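CaaX farnesyltransferase beta subunit Ram1 (Aspergillus fumigatus, PDB 4L9P) probably transfers a farnesyl group from farnesyl diphosphate to the cysteine of C-terminal CaaX motifs, as the zinc- and peptide-binding subunit of a heterodimer. Local coordinates at residues 99-104 / 411-416; 407-412 / 423-428; 471-476 / 488-493. One frame throughout, in Å; residues are numbered along the deposited sequence. Where two conformers were deposited one is given.

Contact 1 (99-104 / 411-416); sequences NKCLPL and LSCCQC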
ATOM      1  N   ASN B  99     -12.477   0.900 -21.883  1.00  9.75           N
ATOM      2  CA  ASN B  99     -12.948   0.166 -23.060  1.00 11.21           C
ATOM      3  C   ASN B  99     -12.650  -1.296 -22.998  1.00 11.16           C
ATOM      4  O   ASN B  99     -13.461  -2.106 -23.534  1.00 12.20           O
ATOM      5  CB  ASN B  99     -12.344   0.774 -24.310  1.00 13.48           C
ATOM      6  CG  ASN B  99     -12.898   2.163 -24.578  1.00 17.20           C
ATOM      7  OD1 ASN B  99     -13.945   2.520 -24.019  1.00 19.39           O
ATOM      8  ND2 ASN B  99     -12.181   2.978 -25.332  1.00 18.35           N
ATOM      9  N   LYS B 100     -11.577  -1.714 -22.358  1.00 11.33           N
ATOM     10  CA  LYS B 100     -11.355  -3.138 -22.101  1.00 12.03           C
ATOM     11  C   LYS B 100     -12.334  -3.730 -21.078  1.00 10.79           C
ATOM     12  O   LYS B 100     -12.752  -4.904 -21.192  1.00 12.51           O
ATOM     13  CB  LYS B 100      -9.933  -3.391 -21.620  1.00 14.02           C
ATOM     14  CG  LYS B 100      -8.860  -3.206 -22.696  1.00 17.84           C
ATOM     15  CD  LYS B 100      -7.468  -3.423 -22.101  1.00 21.84           C
ATOM     16  CE  LYS B 100      -6.415  -3.034 -23.159  1.00 25.48           C
ATOM     17  NZ  LYS B 100      -5.000  -3.151 -22.755  1.00 28.47           N
ATOM     18  N   CYS B 101     -12.725  -2.929 -20.100  1.00  9.37           N
ATOM     19  CA  CYS B 101     -13.607  -3.458 -19.060  1.00  8.54           C
ATOM     20  C   CYS B 101     -15.046  -3.530 -19.520  1.00  9.35           C
ATOM     21  O   CYS B 101     -15.749  -4.443 -19.097  1.00  9.84           O
ATOM     22  CB  CYS B 101     -13.533  -2.556 -17.829  1.00  8.44           C
ATOM     23  SG  CYS B 101     -12.035  -2.729 -16.866  1.00  9.72           S
ATOM     24  N   LEU B 102     -15.508  -2.655 -20.407  1.00  9.35           N
ATOM     25  CA  LEU B 102     -16.967  -2.579 -20.713  1.00  9.91           C
ATOM     26  C   LEU B 102     -17.582  -3.876 -21.220  1.00 11.04           C
ATOM     27  O   LEU B 102     -18.610  -4.261 -20.714  1.00 11.06           O
ATOM     28  CB  LEU B 102     -17.304  -1.362 -21.610  1.00 11.19           C
ATOM     29  CG  LEU B 102     -17.354  -0.040 -20.830  1.00 12.26           C
ATOM     30  CD1 LEU B 102     -17.368   1.101 -21.804  1.00 14.26           C
ATOM     31  CD2 LEU B 102     -18.606  -0.002 -19.917  1.00 13.85           C
ATOM     32  N   PRO B 103     -16.936  -4.575 -22.168  1.00 11.21           N
ATOM     33  CA  PRO B 103     -17.619  -5.824 -22.626  1.00 10.85           C
ATOM     34  C   PRO B 103     -17.676  -6.848 -21.517  1.00  9.18           C
ATOM     35  O   PRO B 103     -18.588  -7.693 -21.471  1.00  9.83           O
ATOM     36  CB  PRO B 103     -16.737  -6.345 -23.759  1.00 12.56           C
ATOM     37  CG  PRO B 103     -15.562  -5.435 -23.801  1.00 15.26           C
ATOM     38  CD  PRO B 103     -15.809  -4.192 -23.026  1.00 12.53           C
ATOM     39  N   LEU B 104     -16.673  -6.870 -20.642  1.00  8.87           N
ATOM     40  CA  LEU B 104     -16.667  -7.814 -19.520  1.00  9.13           C
ATOM     41  C   LEU B 104     -17.711  -7.415 -18.466  1.00  8.42           C
ATOM     42  O   LEU B 104     -18.441  -8.304 -17.949  1.00  8.22           O
ATOM     43  CB  LEU B 104     -15.259  -7.847 -18.925  1.00  9.02           C
ATOM     44  CG  LEU B 104     -14.193  -8.455 -19.864  1.00  9.36           C
ATOM     45  CD1 LEU B 104     -12.817  -7.982 -19.388  1.00 10.00           C
ATOM     46  CD2 LEU B 104     -14.244  -9.951 -19.814  1.00 11.49           C
ATOM     47  N   LEU B 411     -15.426 -10.041 -10.253  1.00  5.67           N
ATOM     48  CA  LEU B 411     -15.981 -11.239 -10.907  1.00  5.83           C
ATOM     49  C   LEU B 411     -16.125 -11.080 -12.412  1.00  5.73           C
ATOM     50  O   LEU B 411     -15.918 -12.092 -13.153  1.00  7.35           O
ATOM     51  CB  LEU B 411     -17.331 -11.628 -10.279  1.00  6.29           C
ATOM     52  CG  LEU B 411     -17.208 -12.096  -8.835  1.00  7.95           C
ATOM     53  CD1 LEU B 411     -18.654 -12.394  -8.242  1.00  8.12           C
ATOM     54  CD2 LEU B 411     -16.311 -13.354  -8.717  1.00  8.34           C
ATOM     55  N   SER B 412     -16.513  -9.891 -12.881  1.00  5.61           N
ATOM     56  CA  SER B 412     -16.710  -9.694 -14.335  1.00  7.21           C
ATOM     57  C   SER B 412     -15.409  -9.415 -15.058  1.00  6.50           C
ATOM     58  O   SER B 412     -15.258  -9.818 -16.234  1.00  7.86           O
ATOM     59  CB  SER B 412     -17.692  -8.563 -14.651  1.00  8.24           C
ATOM     60  OG  SER B 412     -18.992  -8.832 -14.117  1.00  9.05           O
ATOM     61  N   CYS B 413     -14.429  -8.738 -14.383  1.00  6.31           N
ATOM     62  CA  CYS B 413     -13.268  -8.226 -15.102  1.00  6.88           C
ATOM     63  C   CYS B 413     -11.954  -8.863 -14.714  1.00  6.80           C
ATOM     64  O   CYS B 413     -10.991  -8.804 -15.515  1.00  7.12           O
ATOM     65  CB  CYS B 413     -13.104  -6.713 -14.918  1.00  7.82           C
ATOM     66  SG  CYS B 413     -14.487  -5.762 -15.585  1.00  8.97           S
ATOM     67  N   CYS B 414     -11.842  -9.451 -13.512  1.00  6.13           N
ATOM     68  CA  CYS B 414     -10.500  -9.881 -13.041  1.00  6.79           C
ATOM     69  C   CYS B 414     -10.318 -11.382 -13.060  1.00  6.51           C
ATOM     70  O   CYS B 414      -9.269 -11.862 -12.628  1.00  6.59           O
ATOM     71  CB  CYS B 414     -10.236  -9.376 -11.622  1.00  6.44           C
ATOM     72  SG  CYS B 414     -10.061  -7.564 -11.562  1.00  7.27           S
ATOM     73  N   GLN B 415     -11.292 -12.153 -13.554  1.00  6.86           N
ATOM     74  CA  GLN B 415     -11.072 -13.590 -13.644  1.00  7.35           C
ATOM     75  C   GLN B 415     -10.490 -14.021 -14.983  1.00  8.13           C
ATOM     76  O   GLN B 415     -11.000 -13.651 -16.048  1.00 10.21           O
ATOM     77  CB  GLN B 415     -12.395 -14.353 -13.461  1.00  6.76           C
ATOM     78  CG  GLN B 415     -13.071 -14.041 -12.109  1.00  6.88           C
ATOM     79  CD  GLN B 415     -14.168 -15.080 -11.841  1.00  7.56           C
ATOM     80  OE1 GLN B 415     -13.855 -16.165 -11.328  1.00  7.78           O
ATOM     81  NE2 GLN B 415     -15.389 -14.728 -12.156  1.00  8.20           N
ATOM     82  N   CYS B 416      -9.431 -14.817 -14.942  0.51  9.17           N
ATOM     83  CA  CYS B 416      -8.826 -15.351 -16.171  0.51  9.73           C
ATOM     84  C   CYS B 416      -9.419 -16.701 -16.501  0.51  9.98           C
ATOM     85  O   CYS B 416      -9.497 -17.588 -15.654  0.51  9.71           O
ATOM     86  CB  CYS B 416      -7.322 -15.495 -15.993  0.51  9.80           C
ATOM     87  SG  CYS B 416      -6.634 -13.933 -15.545  0.51 10.59           S
TER
HETATM   88  O   HOH W   1     -20.730  -9.429 -16.197  1.00 10.08           O

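Contact 2 (407-412 / 423-428); sequences TRYILS and DKPGKH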
ATOM      1  N   THR B 407     -17.522  -5.828  -6.524  1.00  4.73           N
ATOM      2  CA  THR B 407     -17.829  -7.202  -6.844  1.00  4.21           C
ATOM      3  C   THR B 407     -17.915  -7.419  -8.370  1.00  4.90           C
ATOM      4  O   THR B 407     -17.399  -8.417  -8.902  1.00  5.44           O
ATOM      5  CB  THR B 407     -19.161  -7.592  -6.217  1.00  5.12           C
ATOM      6  OG1 THR B 407     -19.023  -7.481  -4.799  1.00  6.66           O
ATOM      7  CG2 THR B 407     -19.458  -9.061  -6.517  1.00  6.28           C
ATOM      8  N   ARG B 408     -18.543  -6.472  -9.068  1.00  5.00           N
ATOM      9  CA  ARG B 408     -18.546  -6.540 -10.532  1.00  5.56           C
ATOM     10  C   ARG B 408     -17.133  -6.514 -11.084  1.00  4.91           C
ATOM     11  O   ARG B 408     -16.808  -7.263 -12.000  1.00  5.67           O
ATOM     12  CB  ARG B 408     -19.355  -5.401 -11.157  1.00  6.79           C
ATOM     13  CG  ARG B 408     -20.858  -5.521 -10.819  1.00  6.77           C
ATOM     14  CD  ARG B 408     -21.639  -4.404 -11.589  1.00  8.40           C
ATOM     15  NE  ARG B 408     -23.089  -4.547 -11.294  1.00  8.45           N
ATOM     16  CZ  ARG B 408     -23.888  -5.446 -11.867  1.00  8.83           C
ATOM     17  NH1 ARG B 408     -23.437  -6.220 -12.855  1.00  8.98           N
ATOM     18  NH2 ARG B 408     -25.154  -5.536 -11.426  1.00  9.61           N
ATOM     19  N   TYR B 409     -16.270  -5.584 -10.589  1.00  4.19           N
ATOM     20  CA  TYR B 409     -14.957  -5.555 -11.153  1.00  4.33           C
ATOM     21  C   TYR B 409     -14.217  -6.859 -10.939  1.00  3.95           C
ATOM     22  O   TYR B 409     -13.615  -7.389 -11.851  1.00  5.17           O
ATOM     23  CB  TYR B 409     -14.177  -4.417 -10.479  1.00  4.22           C
ATOM     24  CG  TYR B 409     -12.808  -4.175 -11.155  1.00  4.32           C
ATOM     25  CD1 TYR B 409     -12.725  -3.845 -12.535  1.00  5.04           C
ATOM     26  CD2 TYR B 409     -11.621  -4.497 -10.449  1.00  3.81           C
ATOM     27  CE1 TYR B 409     -11.507  -3.750 -13.160  1.00  5.26           C
ATOM     28  CE2 TYR B 409     -10.356  -4.354 -11.067  1.00  4.66           C
ATOM     29  CZ  TYR B 409     -10.324  -4.060 -12.428  1.00  5.06           C
ATOM     30  OH  TYR B 409      -9.119  -3.991 -13.086  1.00  5.69           O
ATOM     31  N   ILE B 410     -14.281  -7.426  -9.741  1.00  3.87           N
ATOM     32  CA  ILE B 410     -13.544  -8.673  -9.513  1.00  5.61           C
ATOM     33  C   ILE B 410     -14.108  -9.830 -10.325  1.00  6.26           C
ATOM     34  O   ILE B 410     -13.352 -10.511 -11.049  1.00  5.98           O
ATOM     35  CB  ILE B 410     -13.609  -9.021  -8.006  1.00  4.70           C
ATOM     36  CG1 ILE B 410     -12.835  -7.963  -7.156  1.00  4.61           C
ATOM     37  CG2 ILE B 410     -13.036 -10.451  -7.753  1.00  5.77           C
ATOM     38  CD1 ILE B 410     -13.124  -8.068  -5.677  1.00  5.97           C
ATOM     39  N   LEU B 411     -15.426 -10.041 -10.253  1.00  5.67           N
ATOM     40  CA  LEU B 411     -15.981 -11.239 -10.907  1.00  5.83           C
ATOM     41  C   LEU B 411     -16.125 -11.080 -12.412  1.00  5.73           C
ATOM     42  O   LEU B 411     -15.918 -12.092 -13.153  1.00  7.35           O
ATOM     43  CB  LEU B 411     -17.331 -11.628 -10.279  1.00  6.29           C
ATOM     44  CG  LEU B 411     -17.208 -12.096  -8.835  1.00  7.95           C
ATOM     45  CD1 LEU B 411     -18.654 -12.394  -8.242  1.00  8.12           C
ATOM     46  CD2 LEU B 411     -16.311 -13.354  -8.717  1.00  8.34           C
ATOM     47  N   SER B 412     -16.513  -9.891 -12.881  1.00  5.61           N
ATOM     48  CA  SER B 412     -16.710  -9.694 -14.335  1.00  7.21           C
ATOM     49  C   SER B 412     -15.409  -9.415 -15.058  1.00  6.50           C
ATOM     50  O   SER B 412     -15.258  -9.818 -16.234  1.00  7.86           O
ATOM     51  CB  SER B 412     -17.692  -8.563 -14.651  1.00  8.24           C
ATOM     52  OG  SER B 412     -18.992  -8.832 -14.117  1.00  9.05           O
ATOM     53  N   ASP B 423      -4.776  -8.170 -12.369  1.00  4.18           N
ATOM     54  CA  ASP B 423      -4.892  -6.742 -12.133  1.00  3.75           C
ATOM     55  C   ASP B 423      -6.058  -6.119 -12.864  1.00  3.40           C
ATOM     56  O   ASP B 423      -6.954  -5.502 -12.279  1.00  4.20           O
ATOM     57  CB  ASP B 423      -3.479  -6.163 -12.526  1.00  5.93           C
ATOM     58  CG  ASP B 423      -3.451  -4.689 -12.896  1.00  7.37           C
ATOM     59  OD1 ASP B 423      -4.435  -3.967 -12.783  1.00  6.29           O
ATOM     60  OD2 ASP B 423      -2.333  -4.226 -13.301  1.00  8.99           O
ATOM     61  N   LYS B 424      -6.089  -6.355 -14.167  1.00  4.44           N
ATOM     62  CA  LYS B 424      -7.121  -5.771 -15.014  1.00  4.94           C
ATOM     63  C   LYS B 424      -7.136  -6.554 -16.322  1.00  6.83           C
ATOM     64  O   LYS B 424      -6.197  -7.277 -16.602  1.00  7.91           O
ATOM     65  CB  LYS B 424      -6.870  -4.253 -15.249  1.00  5.26           C
ATOM     66  CG  LYS B 424      -5.570  -3.953 -16.030  1.00  6.25           C
ATOM     67  CD  LYS B 424      -5.505  -2.419 -16.403  1.00  7.18           C
ATOM     68  CE  LYS B 424      -5.563  -1.473 -15.218  1.00  6.50           C
ATOM     69  NZ  LYS B 424      -4.370  -1.661 -14.262  1.00  6.89           N
ATOM     70  N   PRO B 425      -8.196  -6.389 -17.115  1.00  7.82           N
ATOM     71  CA  PRO B 425      -8.201  -7.029 -18.430  1.00 10.62           C
ATOM     72  C   PRO B 425      -6.967  -6.704 -19.209  1.00 10.36           C
ATOM     73  O   PRO B 425      -6.508  -5.560 -19.183  1.00 11.29           O
ATOM     74  CB  PRO B 425      -9.453  -6.433 -19.083  1.00 10.82           C
ATOM     75  CG  PRO B 425     -10.391  -6.163 -17.863  1.00 11.32           C
ATOM     76  CD  PRO B 425      -9.406  -5.595 -16.830  1.00  9.76           C
ATOM     77  N   GLY B 426      -6.411  -7.699 -19.893  1.00 11.81           N
ATOM     78  CA  GLY B 426      -5.195  -7.448 -20.616  1.00 13.86           C
ATOM     79  C   GLY B 426      -3.922  -7.815 -19.919  1.00 15.13           C
ATOM     80  O   GLY B 426      -2.858  -7.848 -20.542  1.00 20.15           O
ATOM     81  N   LYS B 427      -4.027  -8.153 -18.642  1.00 10.51           N
ATOM     82  CA  LYS B 427      -2.873  -8.602 -17.870  1.00  9.74           C
ATOM     83  C   LYS B 427      -2.960 -10.100 -17.612  1.00  8.96           C
ATOM     84  O   LYS B 427      -4.061 -10.618 -17.319  1.00 10.91           O
ATOM     85  CB  LYS B 427      -2.851  -7.906 -16.478  1.00 10.94           C
ATOM     86  CG  LYS B 427      -2.822  -6.385 -16.532  1.00 12.30           C
ATOM     87  CD  LYS B 427      -1.571  -5.878 -17.165  1.00 14.94           C
ATOM     88  CE  LYS B 427      -1.494  -4.388 -16.971  1.00 18.10           C
ATOM     89  NZ  LYS B 427      -0.190  -3.834 -17.496  1.00 21.60           N
ATOM     90  N   HIS B 428      -1.826 -10.805 -17.603  1.00  9.13           N
ATOM     91  CA  HIS B 428      -1.865 -12.205 -17.185  1.00 10.12           C
ATOM     92  C   HIS B 428      -2.133 -12.290 -15.679  1.00  7.78           C
ATOM     93  O   HIS B 428      -1.764 -11.383 -14.917  1.00  9.26           O
ATOM     94  CB  HIS B 428      -0.479 -12.835 -17.444  1.00 13.92           C
ATOM     95  CG  HIS B 428      -0.077 -12.844 -18.891  1.00 20.95           C
ATOM     96  ND1 HIS B 428       1.180 -13.222 -19.304  1.00 23.71           N
ATOM     97  CD2 HIS B 428      -0.734 -12.458 -20.011  1.00 25.03           C
ATOM     98  CE1 HIS B 428       1.256 -13.148 -20.621  1.00 25.63           C
ATOM     99  NE2 HIS B 428       0.107 -12.691 -21.079  1.00 25.85           N
TER

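Contact 3 (471-476 / 488-493); sequences PNFASD and NDRLVP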
ATOM      1  N   PRO B 471     -22.019 -12.648   8.468  1.00 10.11           N
ATOM      2  CA  PRO B 471     -22.165 -12.614   7.011  1.00  9.86           C
ATOM      3  C   PRO B 471     -23.005 -11.439   6.550  1.00  9.44           C
ATOM      4  O   PRO B 471     -24.009 -11.105   7.180  1.00 11.64           O
ATOM      5  CB  PRO B 471     -22.832 -13.967   6.635  1.00 12.60           C
ATOM      6  CG  PRO B 471     -23.248 -14.499   7.848  1.00 14.64           C
ATOM      7  CD  PRO B 471     -22.646 -13.841   9.054  1.00 11.80           C
ATOM      8  N   ASN B 472     -22.623 -10.850   5.436  0.62  9.07           N
ATOM      9  CA  ASN B 472     -23.497  -9.880   4.783  0.62  8.79           C
ATOM     10  C   ASN B 472     -24.024 -10.584   3.540  0.62  8.29           C
ATOM     11  O   ASN B 472     -23.340 -10.732   2.531  0.62  7.89           O
ATOM     12  CB  ASN B 472     -22.722  -8.619   4.443  0.62  9.52           C
ATOM     13  CG  ASN B 472     -23.638  -7.493   4.189  0.62 10.42           C
ATOM     14  OD1 ASN B 472     -24.811  -7.723   3.987  0.62 10.15           O
ATOM     15  ND2 ASN B 472     -23.139  -6.278   4.213  0.62 11.00           N
ATOM     16  N   PHE B 473     -25.242 -11.094   3.671  1.00  9.18           N
ATOM     17  CA  PHE B 473     -25.769 -12.053   2.735  1.00  9.52           C
ATOM     18  C   PHE B 473     -26.061 -11.475   1.360  1.00  9.23           C
ATOM     19  O   PHE B 473     -26.435 -10.311   1.221  1.00 11.37           O
ATOM     20  CB  PHE B 473     -27.086 -12.673   3.295  1.00 12.33           C
ATOM     21  CG  PHE B 473     -26.867 -13.655   4.404  1.00 14.81           C
ATOM     22  CD1 PHE B 473     -26.008 -14.745   4.233  1.00 15.76           C
ATOM     23  CD2 PHE B 473     -27.508 -13.482   5.639  1.00 16.87           C
ATOM     24  CE1 PHE B 473     -25.825 -15.722   5.243  1.00 16.72           C
ATOM     25  CE2 PHE B 473     -27.324 -14.440   6.655  1.00 17.09           C
ATOM     26  CZ  PHE B 473     -26.462 -15.554   6.440  1.00 16.64           C
ATOM     27  N   ALA B 474     -25.989 -12.324   0.354  1.00  9.54           N
ATOM     28  CA  ALA B 474     -26.317 -11.930  -1.031  1.00  9.69           C
ATOM     29  C   ALA B 474     -27.697 -11.268  -1.062  1.00  8.73           C
ATOM     30  O   ALA B 474     -28.643 -11.751  -0.398  1.00 10.95           O
ATOM     31  CB  ALA B 474     -26.295 -13.149  -1.942  1.00 11.39           C
ATOM     32  N   SER B 475     -27.806 -10.201  -1.842  1.00  9.71           N
ATOM     33  CA  SER B 475     -29.021  -9.382  -1.875  1.00  9.98           C
ATOM     34  C   SER B 475     -29.959  -9.734  -3.021  1.00 11.98           C
ATOM     35  O   SER B 475     -29.608 -10.532  -3.929  1.00 11.81           O
ATOM     36  CB  SER B 475     -28.601  -7.916  -2.052  1.00  9.94           C
ATOM     37  OG  SER B 475     -27.738  -7.507  -0.999  1.00 10.22           O
ATOM     38  N   ASP B 476     -31.144  -9.120  -2.997  1.00 14.17           N
ATOM     39  CA  ASP B 476     -32.072  -9.212  -4.113  1.00 17.67           C
ATOM     40  C   ASP B 476     -32.493  -7.768  -4.390  1.00 19.20           C
ATOM     41  O   ASP B 476     -32.569  -6.961  -3.485  1.00 21.40           O
ATOM     42  CB  ASP B 476     -33.278 -10.097  -3.719  1.00 21.29           C
ATOM     43  CG  ASP B 476     -34.151 -10.369  -4.884  1.00 25.82           C
ATOM     44  OD1 ASP B 476     -33.697 -11.023  -5.854  1.00 26.44           O
ATOM     45  OD2 ASP B 476     -35.313  -9.930  -4.831  1.00 29.29           O
ATOM     46  N   ASN B 488     -23.160 -18.992  -3.511  1.00  7.52           N
ATOM     47  CA  ASN B 488     -22.222 -19.958  -4.049  1.00  7.49           C
ATOM     48  C   ASN B 488     -20.806 -19.365  -4.210  1.00  7.31           C
ATOM     49  O   ASN B 488     -19.839 -20.128  -4.268  1.00  8.36           O
ATOM     50  CB  ASN B 488     -22.679 -20.470  -5.401  1.00  7.60           C
ATOM     51  CG  ASN B 488     -23.518 -21.740  -5.317  1.00  7.97           C
ATOM     52  OD1 ASN B 488     -23.950 -22.167  -4.245  1.00  8.18           O
ATOM     53  ND2 ASN B 488     -23.693 -22.351  -6.473  1.00  8.84           N
ATOM     54  N   ASP B 489     -20.697 -18.039  -4.284  1.00  6.96           N
ATOM     55  CA  ASP B 489     -19.366 -17.358  -4.417  1.00  8.05           C
ATOM     56  C   ASP B 489     -18.779 -17.049  -3.020  1.00  7.60           C
ATOM     57  O   ASP B 489     -17.757 -16.343  -2.954  1.00  7.87           O
ATOM     58  CB  ASP B 489     -19.574 -16.015  -5.141  1.00  7.78           C
ATOM     59  CG  ASP B 489     -20.113 -16.157  -6.547  1.00  8.48           C
ATOM     60  OD1 ASP B 489     -19.854 -17.199  -7.240  1.00  8.86           O
ATOM     61  OD2 ASP B 489     -20.795 -15.197  -6.985  1.00 10.53           O
ATOM     62  N   ARG B 490     -19.440 -17.415  -1.906  1.00  6.76           N
ATOM     63  CA  ARG B 490     -18.955 -17.008  -0.577  1.00  7.09           C
ATOM     64  C   ARG B 490     -17.613 -17.612  -0.207  1.00  6.63           C
ATOM     65  O   ARG B 490     -17.366 -18.802  -0.345  1.00  8.51           O
ATOM     66  CB  ARG B 490     -20.021 -17.364   0.501  1.00  7.68           C
ATOM     67  CG  ARG B 490     -19.531 -16.937   1.906  1.00  7.54           C
ATOM     68  CD  ARG B 490     -20.628 -17.006   2.967  1.00  7.22           C
ATOM     69  NE  ARG B 490     -21.670 -16.009   2.687  1.00  7.05           N
ATOM     70  CZ  ARG B 490     -21.552 -14.707   2.984  1.00  8.37           C
ATOM     71  NH1 ARG B 490     -20.483 -14.288   3.685  1.00  8.01           N
ATOM     72  NH2 ARG B 490     -22.491 -13.823   2.616  1.00  8.38           N
ATOM     73  N   LEU B 491     -16.720 -16.705   0.232  1.00  5.31           N
ATOM     74  CA  LEU B 491     -15.400 -17.098   0.694  1.00  6.02           C
ATOM     75  C   LEU B 491     -15.310 -17.047   2.197  1.00  6.35           C
ATOM     76  O   LEU B 491     -16.171 -16.453   2.865  1.00  7.51           O
ATOM     77  CB  LEU B 491     -14.402 -16.056   0.092  1.00  5.89           C
ATOM     78  CG  LEU B 491     -14.376 -16.018  -1.445  1.00  6.36           C
ATOM     79  CD1 LEU B 491     -13.397 -14.893  -1.926  1.00  7.95           C
ATOM     80  CD2 LEU B 491     -13.958 -17.372  -2.036  1.00  7.46           C
ATOM     81  N   VAL B 492     -14.264 -17.665   2.745  1.00  6.50           N
ATOM     82  CA  VAL B 492     -14.020 -17.612   4.177  1.00  7.73           C
ATOM     83  C   VAL B 492     -13.694 -16.181   4.591  1.00  6.61           C
ATOM     84  O   VAL B 492     -13.005 -15.485   3.865  1.00  6.66           O
ATOM     85  CB  VAL B 492     -12.868 -18.599   4.464  1.00 11.13           C
ATOM     86  CG1 VAL B 492     -12.209 -18.422   5.775  1.00 14.77           C
ATOM     87  CG2 VAL B 492     -13.294 -20.059   4.134  1.00 10.80           C
ATOM     88  N   PRO B 493     -14.157 -15.718   5.759  1.00  6.86           N
ATOM     89  CA  PRO B 493     -13.815 -14.335   6.205  1.00  6.78           C
ATOM     90  C   PRO B 493     -12.311 -14.258   6.582  1.00  7.00           C
ATOM     91  O   PRO B 493     -11.730 -15.219   7.117  1.00  7.45           O
ATOM     92  CB  PRO B 493     -14.705 -14.113   7.448  1.00  7.38           C
ATOM     93  CG  PRO B 493     -15.046 -15.529   7.922  1.00  7.66           C
ATOM     94  CD  PRO B 493     -15.036 -16.456   6.683  1.00  7.67           C
TER

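Contact 1 (99-104 / 411-416)
Leu104 and Ser412 make the closest approach between helix 89-105 and the C-terminal end of helix 403-413. Leu104 directs its CB toward the facing backbone, and this methylene sits 3.3 Å from Ser412 O. The branch follows it, CD2 of Leu104 reaching to 3.7 Å from the same Ser412 O, so an aliphatic side chain covers a carbonyl at the helix end. The covering is reciprocal: Ser412 CB lies 3.4 Å from Leu104 O. Beside this tight spot the sulfur of Cys413 fills the angle between two residues one helical turn apart, its SG touching Leu104 CB and Cys101 CB, each at 4.0 Å. It is put there by a first torsion of -63°, which holds SG beside the backbone N of Cys413 and anti to its carbonyl carbon. The SG atoms of Cys101 and Cys413 are 4.1 Å apart, far too distant for a disulfide; they meet as apolar groups.

The other side is looser and polar. No direct hydrogen bond links the two segments; instead a water lies 2.8 Å from Ser412 OG and 3.1 Å from Leu104 O, bridging the two. Gln112 NE2 also donates to Leu104 O and, weakly, to Ser412 O, so one amide nitrogen lies within bonding reach of both carbonyls.

All four touching residues are buried, and the 192 Å² between the segments is mainly van der Waals contact. It fastens helix 89-105 to helix 403-413 of the alpha-alpha toroid, with Cys101 also packing on Tyr409 of that helix, and Leu104 on Pro425 of the loop leading to helix 431-444.

Contact 2 (407-412 / 423-428)
Tyr409 reaches from helix 403-413 to Asp423 and Lys424, in the loop that joins this helix to helix 431-444 of the alpha-alpha toroid fold. From CB the chain turns with CG anti to the backbone N (chi1 -172°), which carries the ring toward the loop. Cys414 SG sits over one face of the ring, 3.3 Å from Tyr409 CE2, toward the rim. Farther out, Tyr409 CZ comes to 3.7 Å from Asp423 O, which lies at the ring edge. At the tip, the hydroxyl OH donates a hydrogen bond of 2.8 Å to Asp423 O, meeting a lone pair in the carbonyl plane at a C=O...O angle of 135°. The same OH touches Lys424 CB at 3.1 Å, and Pro425 CD is more distant at 4.1 Å.

The loop is shaped by a type II beta turn from Lys424 to Lys427, closed by the hydrogen bond from Lys427 N to Lys424 O; Gly426 takes the positive phi that this turn needs. The residue whose carbonyl is bonded lies beside the metal site: the Asp423 side chain is about 4 Å from the bound zinc and packs on Asp365 and His433, two of the metal's ligands. Lys424 curls back through bends at chi3 and chi4, and its NZ forms a salt bridge of 2.7 Å with Asp423 OD1, approaching on the syn side, 19° out of the carboxylate plane.

Contact 3 (471-476 / 488-493)
Arg490 extends toward Asn472 with CG anti to its backbone N (chi1 -180°), then bends at chi3 (-66°), and this turn lays the guanidinium against Pro471 and the Asn472 carbonyl. NH2 of Arg490 gives a weak, bent hydrogen bond of 3.2 Å to Asn472 O, which lies at the guanidinium edge, in its plane. Over one face sits Pro471 CB, 3.8 Å from Arg490 NH1 and offset toward the rim. The Phe473 ring stands steeply to the guanidinium, the planes 80° apart, and its CD1 is 4.0 Å from Arg490 NH2. Pro471 CB also lies over one face of the Phe473 ring, so the proline bridges the two flat groups.

From the end of strand 468-471 the chain runs at the surface through a long connection to helix 502-513, which holds both segments. The stronger holds on Arg490 come from neighbours: NE forms a salt bridge with Glu487 OE1, and NH1 donates a hydrogen bond to Gln445 O. The salt-bridged Arg490-Glu487 pair, its charges probably balanced, reaches the backbone of 471-476 at two points, Asn472 O (weakly) and Ala474 N, so the loop is bonded there through its peptide groups.

Overall arrangement
Contacts 1 and 2 are buried, with centres 5 Å apart, and share helix 403-413 including Leu411 and Ser412; contact 3 lies at the surface, about 19 to 21 Å from their centres. Contact 1 brings in a helix from far earlier in the chain through sulfur and aliphatic packing plus one water. Contact 2 is local in sequence and rests on a single direct hydrogen bond to a loop beside the zinc site. Contact 3, remote from that site, joins two parts of one loop through a charged guanidinium. Leu104 CD1 against Pro425 CG (3.4 Å) connects the first two; Leu411 CD1 against Asp489 OD2 (3.7 Å) links them to the third.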